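Local coordinates for protein multi-copper Oxidase CueO (Ochrobactrum, PDB 6EVG) that acts as a laccase-like multicopper oxidase that oxidises lignin model compounds and lignosulfonate, probably passing the electrons to oxygen through its copper sites, at residues G155-E159 with R160-E164; V245-D249 with G250-G254; P163-Y166 with G167-D170. All blocks are in the same frame, centred on the assembly; numbering follows the deposited sequence.

Interaction 1: residues G155-E159 with R160-E164; sequences GKDAE and RGLPE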
# COMPACT_ATOMS: atom_id res chain seq x y z
N GLY A 155 6.75 17.41 -11.61
CA GLY A 155 6.34 18.14 -12.77
C GLY A 155 6.97 17.68 -14.08
O GLY A 155 6.73 18.30 -15.10
N LYS A 156 7.76 16.61 -14.06
CA LYS A 156 8.54 16.18 -15.25
C LYS A 156 7.93 14.96 -15.99
O LYS A 156 8.58 14.37 -16.87
CB LYS A 156 9.99 15.92 -14.86
CG LYS A 156 10.75 17.15 -14.34
CD LYS A 156 12.17 16.65 -13.99
CE LYS A 156 13.17 17.62 -13.45
NZ LYS A 156 14.47 16.86 -13.38
N ASP A 157 6.69 14.58 -15.67
CA ASP A 157 6.13 13.39 -16.32
C ASP A 157 5.99 13.52 -17.83
O ASP A 157 6.16 12.54 -18.55
CB ASP A 157 4.85 12.92 -15.68
CG ASP A 157 5.08 12.28 -14.31
OD1 ASP A 157 6.20 12.20 -13.80
OD2 ASP A 157 4.04 11.82 -13.72
N ALA A 158 5.66 14.71 -18.29
CA ALA A 158 5.57 14.92 -19.76
C ALA A 158 6.92 14.66 -20.42
O ALA A 158 6.96 14.00 -21.49
CB ALA A 158 5.05 16.31 -20.10
N GLU A 159 8.00 15.14 -19.82
CA GLU A 159 9.34 14.92 -20.35
C GLU A 159 9.70 13.42 -20.31
O GLU A 159 10.44 12.95 -21.17
CB GLU A 159 10.38 15.72 -19.56
CG GLU A 159 11.77 15.62 -20.13
CD GLU A 159 12.82 16.35 -19.31
OE1 GLU A 159 12.46 17.22 -18.47
OE2 GLU A 159 14.01 16.05 -19.51
N ARG A 160 9.16 12.69 -19.34
CA ARG A 160 9.37 11.25 -19.26
C ARG A 160 8.57 10.47 -20.32
O ARG A 160 8.76 9.27 -20.47
CB ARG A 160 8.98 10.72 -17.86
CG ARG A 160 9.88 11.23 -16.72
CD ARG A 160 9.41 10.70 -15.38
NE ARG A 160 10.33 11.14 -14.34
CZ ARG A 160 10.14 12.14 -13.51
NH1 ARG A 160 8.99 12.77 -13.43
NH2 ARG A 160 11.15 12.51 -12.74
N GLY A 161 7.60 11.12 -20.94
CA GLY A 161 6.73 10.41 -21.84
C GLY A 161 5.60 9.66 -21.20
O GLY A 161 5.11 8.65 -21.73
N LEU A 162 5.16 10.10 -20.02
CA LEU A 162 4.16 9.37 -19.27
C LEU A 162 2.81 10.05 -19.40
O LEU A 162 2.71 11.30 -19.33
CB LEU A 162 4.51 9.31 -17.81
CG LEU A 162 5.79 8.54 -17.47
CD1 LEU A 162 6.19 8.70 -16.01
CD2 LEU A 162 5.68 7.09 -17.82
N PRO A 163 1.72 9.28 -19.49
CA PRO A 163 0.36 9.85 -19.39
C PRO A 163 0.21 10.52 -18.02
O PRO A 163 0.68 9.97 -17.04
CB PRO A 163 -0.53 8.61 -19.54
CG PRO A 163 0.31 7.55 -20.20
CD PRO A 163 1.67 7.81 -19.66
N GLU A 164 -0.49 11.65 -17.99
CA GLU A 164 -0.63 12.42 -16.77
C GLU A 164 -1.94 13.19 -16.66
O GLU A 164 -2.04 14.06 -15.77
CB GLU A 164 0.60 13.33 -16.58
CG GLU A 164 0.72 14.41 -17.61
CD GLU A 164 1.72 15.51 -17.33
OE1 GLU A 164 2.20 15.53 -16.22
OE2 GLU A 164 1.99 16.32 -18.20
O HOH W 1 4.70 17.07 -16.89
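Asp157 and Arg160 form a salt bridge three residues apart, with Asp157 OD1 2.9 Å from Arg160 NH1. NH1 meets OD1 nearly along its C-O axis, and OD1 lies 19° out of the guanidinium plane. The bond is bent at the hydrogen. Carboxylate and guanidinium planes are steeply turned, 77° apart. Lys156 CB lies over one guanidinium face, 3.6 Å from Arg160 NH1. The extended Arg160 chain starts beside its own backbone N (chi1 -66°) and runs back over the Lys156 carbonyl. Glu164 folds back toward Ala158: its OE2 is 3.6 Å from Ala158 CB. A water joins them, taking the Ala158 N-H and lying within donating distance of Gly155 O and Glu164 OE1.

The backbone positions these groups. Arg160 N bonds to Lys156 O at 3.0 Å. Leu162 N bonds to Asp157 O at 3.0 Å. Gly161 N bonds to Ala158 O, also at 3.0 Å. The chain turns here in a type I turn from Ala158 to Gly161, with Gly161 at positive phi. A side chain on Gly161 would jam against the preceding carbonyl.

Both charged groups have further partners. Asp157 OD2 pairs with Arg221, Arg160 NE with Asp319 and NH2 with Asp154. With an alanine at Arg160, Asp157 is likely to lose its partner inside the turn, and Asp319 and Asp154 theirs outside it.

The turn lies in the loop between strands 148-153 and 170-178. Leu162 packs on Arg221 of strand 219-226 and Leu273 of strand 269-275. Asp157, Arg160 and Leu162 all touch Phe252 of strand 251-259, which places the loop against the seven-stranded sheet.

Interaction 2: residues V245-D249 with G250-G254; sequences VVASD and GGFIG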
# COMPACT_ATOMS: atom_id res chain seq x y z
N VAL A 245 5.67 -1.99 -16.49
CA VAL A 245 5.84 -1.45 -15.14
C VAL A 245 6.88 -0.35 -15.18
O VAL A 245 8.04 -0.58 -15.57
CB VAL A 245 6.25 -2.54 -14.14
CG1 VAL A 245 6.30 -1.89 -12.75
CG2 VAL A 245 5.30 -3.71 -14.14
N VAL A 246 6.48 0.87 -14.79
CA VAL A 246 7.36 2.00 -14.79
C VAL A 246 7.78 2.45 -13.37
O VAL A 246 8.75 3.22 -13.28
CB VAL A 246 6.78 3.21 -15.55
CG1 VAL A 246 6.60 2.86 -17.02
CG2 VAL A 246 5.48 3.76 -14.96
N ALA A 247 7.09 2.00 -12.34
CA ALA A 247 7.42 2.45 -10.97
C ALA A 247 6.83 1.48 -10.00
O ALA A 247 5.84 0.81 -10.24
CB ALA A 247 6.83 3.84 -10.71
N SER A 248 7.48 1.46 -8.81
CA SER A 248 6.86 0.84 -7.62
C SER A 248 6.85 1.88 -6.48
O SER A 248 6.87 3.08 -6.76
CB SER A 248 7.51 -0.50 -7.25
OG SER A 248 6.76 -1.19 -6.25
N ASP A 249 6.81 1.40 -5.24
CA ASP A 249 6.49 2.25 -4.07
C ASP A 249 7.30 3.54 -4.05
O ASP A 249 6.78 4.61 -3.71
CB ASP A 249 6.86 1.46 -2.79
CG ASP A 249 6.42 0.04 -2.76
OD1 ASP A 249 5.40 -0.35 -3.36
OD2 ASP A 249 7.18 -0.76 -2.09
N GLY A 250 8.62 3.42 -4.29
CA GLY A 250 9.55 4.50 -4.16
C GLY A 250 9.89 5.22 -5.43
O GLY A 250 10.84 6.04 -5.42
N GLY A 251 9.16 4.94 -6.50
CA GLY A 251 9.31 5.70 -7.73
C GLY A 251 9.79 4.90 -8.93
O GLY A 251 9.63 3.66 -8.99
N PHE A 252 10.27 5.63 -9.90
CA PHE A 252 10.51 5.07 -11.24
C PHE A 252 11.66 4.10 -11.23
O PHE A 252 12.64 4.21 -10.48
CB PHE A 252 10.74 6.19 -12.24
CG PHE A 252 9.58 7.10 -12.41
CD1 PHE A 252 8.34 6.62 -12.83
CD2 PHE A 252 9.66 8.48 -12.07
CE1 PHE A 252 7.26 7.44 -12.96
CE2 PHE A 252 8.54 9.30 -12.20
CZ PHE A 252 7.34 8.79 -12.64
N ILE A 253 11.57 3.17 -12.19
CA ILE A 253 12.70 2.28 -12.53
C ILE A 253 13.31 2.75 -13.83
O ILE A 253 12.62 3.21 -14.73
CB ILE A 253 12.38 0.84 -12.55
CG1 ILE A 253 11.23 0.54 -13.45
CG2 ILE A 253 12.21 0.31 -11.14
CD1 ILE A 253 11.09 -0.96 -13.81
N GLY A 254 14.63 2.62 -13.88
CA GLY A 254 15.35 3.11 -15.04
C GLY A 254 15.00 2.43 -16.35
O GLY A 254 14.92 3.09 -17.37
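Ala247 and Phe252 face each other as an antiparallel non-hydrogen-bonded pair near the tip of a beta hairpin. Their CA atoms are only 4.1 Å apart, and Ala247 CB touches Phe252 CD1 at 3.8 Å. This is the tight part of the contact. Val246 O sits at the edge of the Phe252 ring, in its plane, 3.5 Å from CD1. The same oxygen accepts Ile253 N at 3.0 Å, and Phe252 CA makes a CH...O contact with it. Ile253 sends CG1 between its backbone N and carbonyl carbon (chi1 54°), which carries CD1 to within 3.5 Å of Val245 O.

Ser248 and Gly251 form the next pair, this one hydrogen-bonded both ways. Ser248 N gives to Gly251 O at 3.1 Å, and Gly251 N gives to Ser248 O at 3.0 Å. They frame a type I turn through Asp249 and Gly250. Gly251 has backbone angles that call for glycine.

The more open side is at Gly250, which is partly exposed and has no side chain to pack. Asp249 beside it is firmly held. It turns away from the second strand, and its carboxylate is buried. OD1 accepts Arg269 N, while OD2 meets Lys461 NZ and the backbone N of Asp462 and Thr463. Ser248 OG bonds to Arg269 O and Lys461 NZ. Val246 and Ala247 both face Glu271 as a classic beta bulge.

The chemistry therefore divides along the hairpin. Apolar side chains and backbone bonds hold the strands together. Asp249, gripped by one charge and three amides, ties the tip to strand 463-466, whose sheet also holds the strands carrying the copper ligands His434 and Cys490. The lysine charge and the amide N-H groups probably favour the ionised carboxylate, offsetting its burial.

Interaction 3: residues P163-Y166 with G167-D170; sequences PEDY and GVDD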
# COMPACT_ATOMS: atom_id res chain seq x y z
N PRO A 163 1.72 9.28 -19.49
CA PRO A 163 0.36 9.85 -19.39
C PRO A 163 0.21 10.52 -18.02
O PRO A 163 0.68 9.97 -17.04
CB PRO A 163 -0.53 8.61 -19.54
CG PRO A 163 0.31 7.55 -20.20
CD PRO A 163 1.67 7.81 -19.66
N GLU A 164 -0.49 11.65 -17.99
CA GLU A 164 -0.63 12.42 -16.77
C GLU A 164 -1.94 13.19 -16.66
O GLU A 164 -2.04 14.06 -15.77
CB GLU A 164 0.60 13.33 -16.58
CG GLU A 164 0.72 14.41 -17.61
CD GLU A 164 1.72 15.51 -17.33
OE1 GLU A 164 2.20 15.53 -16.22
OE2 GLU A 164 1.99 16.32 -18.20
N ASP A 165 -2.94 12.84 -17.47
CA ASP A 165 -4.24 13.56 -17.39
C ASP A 165 -5.14 12.78 -16.41
O ASP A 165 -5.69 11.73 -16.76
CB ASP A 165 -4.87 13.62 -18.80
CG ASP A 165 -6.02 14.54 -18.96
OD1 ASP A 165 -6.43 15.13 -17.95
OD2 ASP A 165 -6.56 14.66 -20.11
N TYR A 166 -5.24 13.27 -15.20
CA TYR A 166 -5.91 12.57 -14.12
C TYR A 166 -7.32 12.22 -14.45
O TYR A 166 -8.13 13.06 -14.85
CB TYR A 166 -5.87 13.40 -12.81
CG TYR A 166 -6.45 12.60 -11.63
CD1 TYR A 166 -5.82 11.46 -11.19
CD2 TYR A 166 -7.62 12.95 -11.03
CE1 TYR A 166 -6.31 10.69 -10.14
CE2 TYR A 166 -8.12 12.20 -9.96
CZ TYR A 166 -7.49 11.08 -9.53
OH TYR A 166 -7.95 10.30 -8.50
N GLY A 167 -7.65 10.94 -14.27
CA GLY A 167 -8.94 10.43 -14.58
C GLY A 167 -9.27 10.14 -16.02
O GLY A 167 -10.34 9.65 -16.32
N VAL A 168 -8.33 10.45 -16.91
CA VAL A 168 -8.49 10.24 -18.35
C VAL A 168 -7.52 9.14 -18.80
O VAL A 168 -7.94 8.06 -19.22
CB VAL A 168 -8.32 11.53 -19.15
CG1 VAL A 168 -8.51 11.27 -20.62
CG2 VAL A 168 -9.26 12.64 -18.67
N ASP A 169 -6.24 9.44 -18.73
CA ASP A 169 -5.23 8.46 -19.07
C ASP A 169 -4.24 8.19 -17.92
O ASP A 169 -3.28 7.53 -18.11
CB ASP A 169 -4.47 8.83 -20.36
CG ASP A 169 -3.67 10.08 -20.24
OD1 ASP A 169 -3.58 10.64 -19.12
OD2 ASP A 169 -3.11 10.52 -21.29
N ASP A 170 -4.59 8.65 -16.71
CA ASP A 170 -3.79 8.43 -15.49
C ASP A 170 -4.84 8.12 -14.42
O ASP A 170 -5.52 9.03 -13.95
CB ASP A 170 -2.97 9.66 -15.19
CG ASP A 170 -2.13 9.53 -13.95
OD1 ASP A 170 -2.02 8.41 -13.37
OD2 ASP A 170 -1.50 10.56 -13.55
O HOH W 2 -2.32 13.02 -13.31
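Asp165 and Asp169 are joined by two hydrogen bonds that run in opposite senses. Asp169 OD1 accepts Asp165 N at 2.8 Å, nearly along its C-O axis. Asp169 N returns a bond to Asp165 O at 3.1 Å, closing an alpha turn. Asp169 CG stands between its own backbone N and carbonyl carbon (chi1 65°), and this rotation turns the carboxylate back to the Asp165 amide.

The other backbone bonds centre on the same carbonyl. Asp165 O also takes Val168 N at 2.9 Å, across a type II turn with Tyr166 and Gly167 at its corners. A weak third bond to Asp165 O comes from Asp170 N at 3.3 Å. Gly167 N gives to Asp170 O, tightening the small loop. Gly167 has positive phi, and a CB there would clash with Tyr166 O.

Two van der Waals contacts set carbon against carboxylate. Pro163 CB rests 3.5 Å from Asp169 CG. The Asp165 and Val168 side chains cross obliquely, with Val168 CG2 3.7 Å from Asp165 OD2.

One water bridges Glu164 O and Asp170 OD2, donating to both. The water lies 2.6 Å from Asp170 OD2.

Two side chains have partners elsewhere in the chain. Tyr166 OH bonds to Pro26 O, and Asp170 OD1 forms a salt bridge with Arg223. The loop leads directly into strand 170-178. Pro163 packs on Ile219 of the adjacent strand 219-226, and the Asp169 backbone bonds to Arg221 of that strand.

Along the chain, interaction 1 comes first and closes a tight turn after strand 148-153. Interaction 3 begins where it ends, sharing Pro163 and Glu164, and closes a second small loop at the start of strand 170-178. The two are consecutive turns of one connection, overlapping at the join without crossing. Interaction 2 follows much later and closes the hairpin of strands 243-248 and 251-259. It meets interaction 1 in space through Phe252, which packs on Arg160 and Leu162. Interactions 2 and 3 do not touch; their centres are about 17 Å apart. Interaction 1 brings the connection between two sheets against the edge hairpin of the seven-stranded one, while interaction 3 carries it into strand 170-178.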